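Long-range contacts in adhesin LabA (PDB 6GMM), which probably helps Helicobacter pylori adhere to the gastric mucosa as a lectin-like outer-membrane adhesin specific for LacdiNAc sugars: residues 67-71 and 349-354; 76-82 and 207-211; 290-295 and 378-383. All coordinates share one frame; numbering follows the deposited sequence.

Contact 1: 67-71 and 349-354; sequences NAAAG and AGCAYV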
loop_
_atom_site.group_PDB
_atom_site.type_symbol
_atom_site.label_atom_id
_atom_site.label_comp_id
_atom_site.label_asym_id
_atom_site.label_seq_id
_atom_site.Cartn_x
_atom_site.Cartn_y
_atom_site.Cartn_z
ATOM N N ASN A 67 5.553 -11.178 -6.633
ATOM C CA ASN A 67 4.974 -12.400 -7.188
ATOM C C ASN A 67 4.126 -12.061 -8.402
ATOM O O ASN A 67 4.126 -12.805 -9.375
ATOM C CB ASN A 67 4.111 -13.097 -6.148
ATOM C CG ASN A 67 4.905 -13.770 -5.056
ATOM O OD1 ASN A 67 5.956 -14.368 -5.291
ATOM N ND2 ASN A 67 4.416 -13.695 -3.832
ATOM N N ALA A 68 3.407 -10.951 -8.378
ATOM C CA ALA A 68 2.615 -10.642 -9.568
ATOM C C ALA A 68 3.490 -10.182 -10.743
ATOM O O ALA A 68 3.164 -10.511 -11.887
ATOM C CB ALA A 68 1.508 -9.649 -9.256
ATOM N N ALA A 69 4.641 -9.517 -10.480
ATOM C CA ALA A 69 5.502 -9.110 -11.606
ATOM C C ALA A 69 6.223 -10.326 -12.205
ATOM O O ALA A 69 6.199 -10.505 -13.423
ATOM C CB ALA A 69 6.490 -8.048 -11.188
ATOM N N ALA A 70 6.800 -11.199 -11.341
ATOM C CA ALA A 70 7.479 -12.424 -11.750
ATOM C C ALA A 70 6.484 -13.389 -12.406
ATOM O O ALA A 70 6.803 -14.005 -13.418
ATOM C CB ALA A 70 8.156 -13.086 -10.555
ATOM N N GLY A 71 5.302 -13.507 -11.834
ATOM C CA GLY A 71 4.246 -14.377 -12.345
ATOM C C GLY A 71 3.796 -14.029 -13.758
ATOM O O GLY A 71 3.590 -14.942 -14.557
ATOM N N ALA A 349 9.551 -17.596 -6.038
ATOM C CA ALA A 349 8.682 -16.497 -6.473
ATOM C C ALA A 349 7.833 -16.765 -7.702
ATOM O O ALA A 349 8.197 -17.582 -8.541
ATOM C CB ALA A 349 9.522 -15.249 -6.712
ATOM N N GLY A 350 6.743 -16.015 -7.834
ATOM C CA GLY A 350 5.905 -16.074 -9.024
ATOM C C GLY A 350 4.505 -16.633 -8.939
ATOM O O GLY A 350 3.889 -16.694 -7.865
ATOM N N CYS A 351 4.006 -17.041 -10.124
ATOM C CA CYS A 351 2.650 -17.518 -10.416
ATOM C C CYS A 351 2.180 -18.672 -9.533
ATOM O O CYS A 351 0.971 -18.829 -9.359
ATOM C CB CYS A 351 2.522 -17.853 -11.897
ATOM S SG CYS A 351 3.949 -18.745 -12.568
ATOM N N ALA A 352 3.111 -19.436 -8.930
ATOM C CA ALA A 352 2.771 -20.545 -8.029
ATOM C C ALA A 352 2.209 -20.038 -6.691
ATOM O O ALA A 352 1.464 -20.760 -6.010
ATOM C CB ALA A 352 4.013 -21.364 -7.754
ATOM N N TYR A 353 2.628 -18.828 -6.283
ATOM C CA TYR A 353 2.269 -18.253 -4.985
ATOM C C TYR A 353 1.529 -16.924 -5.071
ATOM O O TYR A 353 1.458 -16.231 -4.073
ATOM C CB TYR A 353 3.550 -18.128 -4.116
ATOM C CG TYR A 353 4.234 -19.464 -3.930
ATOM C CD1 TYR A 353 3.743 -20.400 -3.021
ATOM C CD2 TYR A 353 5.329 -19.820 -4.702
ATOM C CE1 TYR A 353 4.335 -21.655 -2.881
ATOM C CE2 TYR A 353 5.915 -21.083 -4.591
ATOM C CZ TYR A 353 5.412 -21.999 -3.677
ATOM O OH TYR A 353 5.988 -23.235 -3.522
ATOM N N VAL A 354 0.968 -16.560 -6.239
ATOM C CA VAL A 354 0.241 -15.285 -6.372
ATOM C C VAL A 354 -1.079 -15.331 -5.589
ATOM O O VAL A 354 -1.349 -14.431 -4.786
ATOM C CB VAL A 354 0.066 -14.882 -7.862
ATOM C CG1 VAL A 354 -1.015 -13.828 -8.049
ATOM C CG2 VAL A 354 1.384 -14.394 -8.456
#
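Asn67, on helix 57-76, reaches across to the loop 349-354. Its CB lies 3.8 Å from Val354 CG2, an apolar touch at the root of the chain. With CG anti to the carbonyl carbon (chi1 -73°), the amide is directed at the Gly350 backbone, Asn67 CG standing 4.0 Å from Gly350 N. OD1 then accepts a hydrogen bond from Gly350 N at 3.1 Å; the N-H points almost straight at the oxygen (170°), although the donor is tilted 26° from the carbonyl plane. On the other branch ND2 faces the Tyr353 carbonyl, but at 3.9 Å from Tyr353 O it makes only a loose approach.

Packing against backbone atoms completes the contact. Val354 CG2 sits 3.3 Å from Asn67 O, the same oxygen that receives the helical bond from Gly71 N. Gly71 CA, with no side chain of its own, comes to 3.5 Å from Cys351 N. Ala70 CB rests against Gly350 CA at 4.0 Å. The loop itself is shaped by a type I turn from Gly350 to Tyr353, which is the N-cap residue of helix 354-366, and by the disulfide Cys351-Cys326. Gln74, about one turn beyond Gly71, hydrogen-bonds both Ala349 O and Cys351 N.

Small residues thus bring the two backbones together, while a side-chain amide satisfies a buried loop N-H: the chemistry implies a specific docking of the disulfide-linked loop on the helix.

Contact 2: 76-82 and 207-211; sequences MSYAISP and PWINN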
loop_
_atom_site.group_PDB
_atom_site.type_symbol
_atom_site.label_atom_id
_atom_site.label_comp_id
_atom_site.label_asym_id
_atom_site.label_seq_id
_atom_site.Cartn_x
_atom_site.Cartn_y
_atom_site.Cartn_z
ATOM N N MET A 76 3.709 -15.758 -19.430
ATOM C CA MET A 76 3.559 -15.504 -20.873
ATOM C C MET A 76 4.894 -15.379 -21.707
ATOM O O MET A 76 4.807 -15.243 -22.927
ATOM C CB MET A 76 2.629 -14.308 -21.139
ATOM C CG MET A 76 2.931 -13.089 -20.315
ATOM S SD MET A 76 4.437 -12.275 -20.872
ATOM C CE MET A 76 3.791 -11.391 -22.357
ATOM N N SER A 77 6.084 -15.442 -21.076
ATOM C CA SER A 77 7.384 -15.330 -21.757
ATOM C C SER A 77 7.571 -16.397 -22.859
ATOM O O SER A 77 8.104 -16.103 -23.945
ATOM C CB SER A 77 8.522 -15.400 -20.748
ATOM O OG SER A 77 8.506 -16.637 -20.046
ATOM N N TYR A 78 7.049 -17.617 -22.606
ATOM C CA TYR A 78 7.100 -18.695 -23.569
ATOM C C TYR A 78 6.403 -18.339 -24.878
ATOM O O TYR A 78 6.843 -18.797 -25.920
ATOM C CB TYR A 78 6.551 -20.002 -22.967
ATOM C CG TYR A 78 5.059 -20.197 -23.072
ATOM C CD1 TYR A 78 4.198 -19.637 -22.138
ATOM C CD2 TYR A 78 4.510 -20.995 -24.071
ATOM C CE1 TYR A 78 2.818 -19.831 -22.219
ATOM C CE2 TYR A 78 3.134 -21.195 -24.164
ATOM C CZ TYR A 78 2.287 -20.596 -23.245
ATOM O OH TYR A 78 0.929 -20.794 -23.338
ATOM N N ALA A 79 5.337 -17.562 -24.854
ATOM C CA ALA A 79 4.656 -17.239 -26.101
ATOM C C ALA A 79 5.152 -15.935 -26.738
ATOM O O ALA A 79 4.562 -15.452 -27.706
ATOM C CB ALA A 79 3.152 -17.213 -25.889
ATOM N N ILE A 80 6.246 -15.373 -26.217
ATOM C CA ILE A 80 6.796 -14.154 -26.810
ATOM C C ILE A 80 7.615 -14.548 -28.017
ATOM O O ILE A 80 8.551 -15.359 -27.891
ATOM C CB ILE A 80 7.646 -13.321 -25.815
ATOM C CG1 ILE A 80 6.773 -12.647 -24.767
ATOM C CG2 ILE A 80 8.531 -12.294 -26.572
ATOM C CD1 ILE A 80 7.541 -12.198 -23.570
ATOM N N SER A 81 7.269 -13.950 -29.188
ATOM C CA SER A 81 7.909 -14.125 -30.491
ATOM C C SER A 81 9.422 -14.326 -30.293
ATOM O O SER A 81 10.067 -13.460 -29.685
ATOM C CB SER A 81 7.624 -12.919 -31.377
ATOM O OG SER A 81 7.629 -13.347 -32.725
ATOM N N PRO A 82 9.957 -15.522 -30.664
ATOM C CA PRO A 82 11.359 -15.854 -30.367
ATOM C C PRO A 82 12.345 -14.702 -30.449
ATOM O O PRO A 82 12.507 -14.053 -31.476
ATOM C CB PRO A 82 11.686 -16.978 -31.351
ATOM C CG PRO A 82 10.387 -17.248 -32.105
ATOM C CD PRO A 82 9.290 -16.666 -31.299
ATOM N N PRO A 207 6.565 -6.841 -27.512
ATOM C CA PRO A 207 6.790 -7.808 -28.603
ATOM C C PRO A 207 5.492 -8.490 -29.037
ATOM O O PRO A 207 4.479 -8.342 -28.353
ATOM C CB PRO A 207 7.762 -8.805 -27.965
ATOM C CG PRO A 207 7.407 -8.753 -26.507
ATOM C CD PRO A 207 7.215 -7.296 -26.267
ATOM N N TRP A 208 5.513 -9.221 -30.151
ATOM C CA TRP A 208 4.344 -9.937 -30.649
ATOM C C TRP A 208 4.179 -11.222 -29.855
ATOM O O TRP A 208 5.134 -11.697 -29.263
ATOM C CB TRP A 208 4.518 -10.233 -32.142
ATOM C CG TRP A 208 3.375 -10.914 -32.835
ATOM C CD1 TRP A 208 3.364 -12.187 -33.326
ATOM C CD2 TRP A 208 2.140 -10.314 -33.249
ATOM N NE1 TRP A 208 2.198 -12.419 -34.025
ATOM C CE2 TRP A 208 1.425 -11.287 -33.989
ATOM C CE3 TRP A 208 1.563 -9.046 -33.069
ATOM C CZ2 TRP A 208 0.141 -11.043 -34.510
ATOM C CZ3 TRP A 208 0.308 -8.793 -33.617
ATOM C CH2 TRP A 208 -0.395 -9.789 -34.316
ATOM N N ILE A 209 2.956 -11.741 -29.786
ATOM C CA ILE A 209 2.665 -13.006 -29.111
ATOM C C ILE A 209 2.382 -13.984 -30.240
ATOM O O ILE A 209 1.645 -13.618 -31.164
ATOM C CB ILE A 209 1.474 -12.877 -28.096
ATOM C CG1 ILE A 209 1.781 -11.874 -26.912
ATOM C CG2 ILE A 209 1.026 -14.246 -27.556
ATOM C CD1 ILE A 209 3.017 -12.214 -25.991
ATOM N N ASN A 210 2.967 -15.203 -30.185
ATOM C CA ASN A 210 2.814 -16.245 -31.222
ATOM C C ASN A 210 1.338 -16.446 -31.570
ATOM O O ASN A 210 0.506 -16.606 -30.666
ATOM C CB ASN A 210 3.485 -17.596 -30.814
ATOM C CG ASN A 210 4.983 -17.542 -30.535
ATOM O OD1 ASN A 210 5.535 -18.355 -29.756
ATOM N ND2 ASN A 210 5.683 -16.598 -31.162
ATOM N N ASN A 211 1.009 -16.352 -32.881
ATOM C CA ASN A 211 -0.371 -16.471 -33.395
ATOM C C ASN A 211 -1.320 -15.380 -32.828
ATOM O O ASN A 211 -2.536 -15.587 -32.740
ATOM C CB ASN A 211 -0.933 -17.894 -33.180
ATOM C CG ASN A 211 -0.028 -18.976 -33.709
ATOM O OD1 ASN A 211 0.230 -19.071 -34.911
ATOM N ND2 ASN A 211 0.493 -19.806 -32.817
HETATM O O HOH W 1 6.186 -21.004 -27.727
HETATM O O HOH W 2 5.616 -15.046 -33.494
#
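Ala79 O accepts the shorter of two backbone hydrogen bonds, 3.0 Å from Asn210 N, with the donor nearly along the C=O axis (162° at the oxygen). Its counterpart runs from Ser81 N to Trp208 O at 3.1 Å. These bonds flank the pair Ile80-Ile209 and make a single antiparallel beta bridge, in which Ile80 and Ile209 form a non-hydrogen-bonded pair. The bridge joins the loop that follows helix 57-76 to the loop that follows helix 188-205.

An apolar cluster lies beside it. Ile209 CD1 meets the Met76 methyl, CE to CD1 3.8 Å, the two side chains crossing at about a right angle. Met76 is bent at chi2 and chi3, with CG between the backbone N and the carbonyl carbon (chi1 48°), and this folding delivers CE to the isoleucine. Ile80 divides its branches: CG1 goes toward Ile209 CD1, whereas CG2 packs on the Pro207 ring, 3.7 Å from Pro207 CG. Ala79 CB meets Ile209 CG2 and also lies over the centre of one face of its neighbour Tyr78's ring, which makes an edge-to-face pair with His327. From helix 234-237, Ala234 touches Met76, Pro207 and Ile209, closing in on the apolar group.

Polar groups gather on the more exposed flank, around Asn210 and Ser81. The amide of Asn210 is placed with CG beside its backbone N (chi1 -59°), and ND2 lies 3.4 Å from Ser81 CA and 3.6 Å from Pro82 CD. A water joins the two loops here: it accepts from Asn210 ND2 at 2.8 Å, hydrogen-bonds Ser81 OG, and sits in the plane of the Trp208 ring at its edge.

Contact 3: 290-295 and 378-383; sequences MFANAK and ARNLAY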
loop_
_atom_site.group_PDB
_atom_site.type_symbol
_atom_site.label_atom_id
_atom_site.label_comp_id
_atom_site.label_asym_id
_atom_site.label_seq_id
_atom_site.Cartn_x
_atom_site.Cartn_y
_atom_site.Cartn_z
ATOM N N MET A 290 5.406 12.019 16.865
ATOM C CA MET A 290 4.273 11.135 17.166
ATOM C C MET A 290 3.248 11.244 16.037
ATOM O O MET A 290 2.777 10.212 15.551
ATOM C CB MET A 290 3.668 11.455 18.539
ATOM C CG MET A 290 2.490 10.558 18.918
ATOM S SD MET A 290 1.688 11.127 20.439
ATOM C CE MET A 290 0.055 10.314 20.297
ATOM N N PHE A 291 3.003 12.481 15.555
ATOM C CA PHE A 291 2.101 12.766 14.443
ATOM C C PHE A 291 2.628 12.141 13.134
ATOM O O PHE A 291 1.912 11.380 12.456
ATOM C CB PHE A 291 1.931 14.279 14.286
ATOM C CG PHE A 291 1.125 14.690 13.081
ATOM C CD1 PHE A 291 -0.205 14.306 12.950
ATOM C CD2 PHE A 291 1.718 15.378 12.032
ATOM C CE1 PHE A 291 -0.944 14.648 11.815
ATOM C CE2 PHE A 291 0.979 15.714 10.888
ATOM C CZ PHE A 291 -0.348 15.346 10.792
ATOM N N ALA A 292 3.887 12.457 12.789
ATOM C CA ALA A 292 4.513 11.938 11.587
ATOM C C ALA A 292 4.478 10.388 11.562
ATOM O O ALA A 292 4.246 9.791 10.495
ATOM C CB ALA A 292 5.935 12.434 11.507
ATOM N N ASN A 293 4.693 9.743 12.724
ATOM C CA ASN A 293 4.689 8.282 12.806
ATOM C C ASN A 293 3.306 7.721 12.436
ATOM O O ASN A 293 3.211 6.890 11.555
ATOM C CB ASN A 293 5.138 7.797 14.193
ATOM C CG ASN A 293 5.143 6.292 14.361
ATOM O OD1 ASN A 293 5.046 5.524 13.405
ATOM N ND2 ASN A 293 5.356 5.828 15.562
ATOM N N ALA A 294 2.270 8.185 13.098
ATOM C CA ALA A 294 0.867 7.800 12.932
ATOM C C ALA A 294 0.353 8.071 11.514
ATOM O O ALA A 294 -0.367 7.235 10.957
ATOM C CB ALA A 294 0.023 8.577 13.943
ATOM N N LYS A 295 0.711 9.252 10.943
ATOM C CA LYS A 295 0.328 9.649 9.585
ATOM C C LYS A 295 0.961 8.636 8.620
ATOM O O LYS A 295 0.252 8.073 7.774
ATOM C CB LYS A 295 0.824 11.076 9.287
ATOM C CG LYS A 295 0.263 11.677 8.006
ATOM C CD LYS A 295 0.684 13.118 7.873
ATOM C CE LYS A 295 0.257 13.699 6.552
ATOM N NZ LYS A 295 1.302 14.593 6.011
ATOM N N ALA A 378 -4.500 7.992 17.518
ATOM C CA ALA A 378 -3.176 8.486 17.921
ATOM C C ALA A 378 -2.753 9.698 17.093
ATOM O O ALA A 378 -2.168 10.632 17.634
ATOM C CB ALA A 378 -2.137 7.376 17.821
ATOM N N ARG A 379 -3.092 9.696 15.797
ATOM C CA ARG A 379 -2.775 10.769 14.841
ATOM C C ARG A 379 -3.437 12.063 15.255
ATOM O O ARG A 379 -2.771 13.101 15.368
ATOM C CB ARG A 379 -3.227 10.366 13.418
ATOM C CG ARG A 379 -3.011 11.451 12.364
ATOM C CD ARG A 379 -3.679 11.043 11.080
ATOM N NE ARG A 379 -3.500 12.033 10.014
ATOM C CZ ARG A 379 -3.477 11.751 8.710
ATOM N NH1 ARG A 379 -3.333 12.723 7.817
ATOM N NH2 ARG A 379 -3.574 10.489 8.291
ATOM N N ASN A 380 -4.761 12.004 15.480
ATOM C CA ASN A 380 -5.563 13.160 15.857
ATOM C C ASN A 380 -5.099 13.746 17.183
ATOM O O ASN A 380 -4.870 14.963 17.254
ATOM C CB ASN A 380 -7.046 12.806 15.805
ATOM C CG ASN A 380 -7.435 12.437 14.378
ATOM O OD1 ASN A 380 -6.881 12.976 13.403
ATOM N ND2 ASN A 380 -8.301 11.447 14.207
ATOM N N LEU A 381 -4.847 12.877 18.185
ATOM C CA LEU A 381 -4.322 13.299 19.498
ATOM C C LEU A 381 -2.956 13.994 19.290
ATOM O O LEU A 381 -2.737 15.105 19.768
ATOM C CB LEU A 381 -4.153 12.070 20.421
ATOM C CG LEU A 381 -3.489 12.304 21.804
ATOM C CD1 LEU A 381 -4.223 13.379 22.619
ATOM C CD2 LEU A 381 -3.550 11.047 22.636
ATOM N N ALA A 382 -2.079 13.368 18.525
ATOM C CA ALA A 382 -0.753 13.906 18.237
ATOM C C ALA A 382 -0.827 15.274 17.534
ATOM O O ALA A 382 -0.110 16.188 17.945
ATOM C CB ALA A 382 0.044 12.920 17.417
ATOM N N TYR A 383 -1.750 15.450 16.556
ATOM C CA TYR A 383 -1.920 16.749 15.904
ATOM C C TYR A 383 -2.426 17.810 16.880
ATOM O O TYR A 383 -1.972 18.958 16.838
ATOM C CB TYR A 383 -2.821 16.655 14.657
ATOM C CG TYR A 383 -3.008 17.991 13.964
ATOM C CD1 TYR A 383 -2.055 18.475 13.069
ATOM C CD2 TYR A 383 -4.115 18.789 14.234
ATOM C CE1 TYR A 383 -2.219 19.705 12.433
ATOM C CE2 TYR A 383 -4.293 20.020 13.598
ATOM C CZ TYR A 383 -3.342 20.474 12.697
ATOM O OH TYR A 383 -3.512 21.690 12.078
#
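Ala382 CB fits against the backbone at Phe291, 3.5 Å from Phe291 N, with the Met290 and Phe291 side chains both against it. Met290 CG lies 3.7 Å from that methyl. The methionine is extended along all three torsions (chi1 -179°), a straight reach that carries CE to the facing helix, 3.5 Å from Ala378 O. Ala294 CB makes the next touch along the helix, against Arg379 CA and CB.

Toward the more exposed flank the contacts are made by longer side chains. Phe291 CD1 approaches Arg379 O at 3.7 Å, placing the oxygen at the ring edge, near its plane. Tyr383 leaves its helix alongside Phe291 in the same direction; its CD1 stands over one face of the phenylalanine ring, displaced toward the rim, but the planes make 55°, an oblique aromatic pair. Arg379 packs its CG on Phe291 CE1 at 3.8 Å, then lays one face of its guanidinium against the Lys295 chain, Lys295 CG being 3.7 Å from Arg379 NH1. The two charged ends remain apart, Lys295 NZ being 5.3 Å from Arg379 NH1, so the aliphatic part of the lysine does the packing.

Behind this shell, helix 32-50 backs the alanine side: its Leu42 touches both Ala294 and Ala378, and Ala38 and Arg39 meet Met290. Leu381 faces Gln28 of helix 4-28. The segment axes approach to 8.3 Å and cross at -154°, close spacing permitted by alanines at the interface and typical of antiparallel helix packing in a helical bundle.

Overall arrangement
Contacts 1 and 2 lie on the same side of the chain's centre, their centres about 19 Å apart, and share helix 57-76: contact 1 uses its body, contact 2 its last residue and the following loop. Along the chain, contact 2 is nested within the span closed by contact 1. Contact 3 sits on the opposite side, about 36 Å from contact 1 and 50 Å from contact 2 between centres. Contact 1 is almost wholly buried, whereas the other two are partly buried. Bonding differs too: side chain to backbone in contact 1, backbone bridging with water in contact 2, and no cross-segment hydrogen bonds in the helix pairing of contact 3.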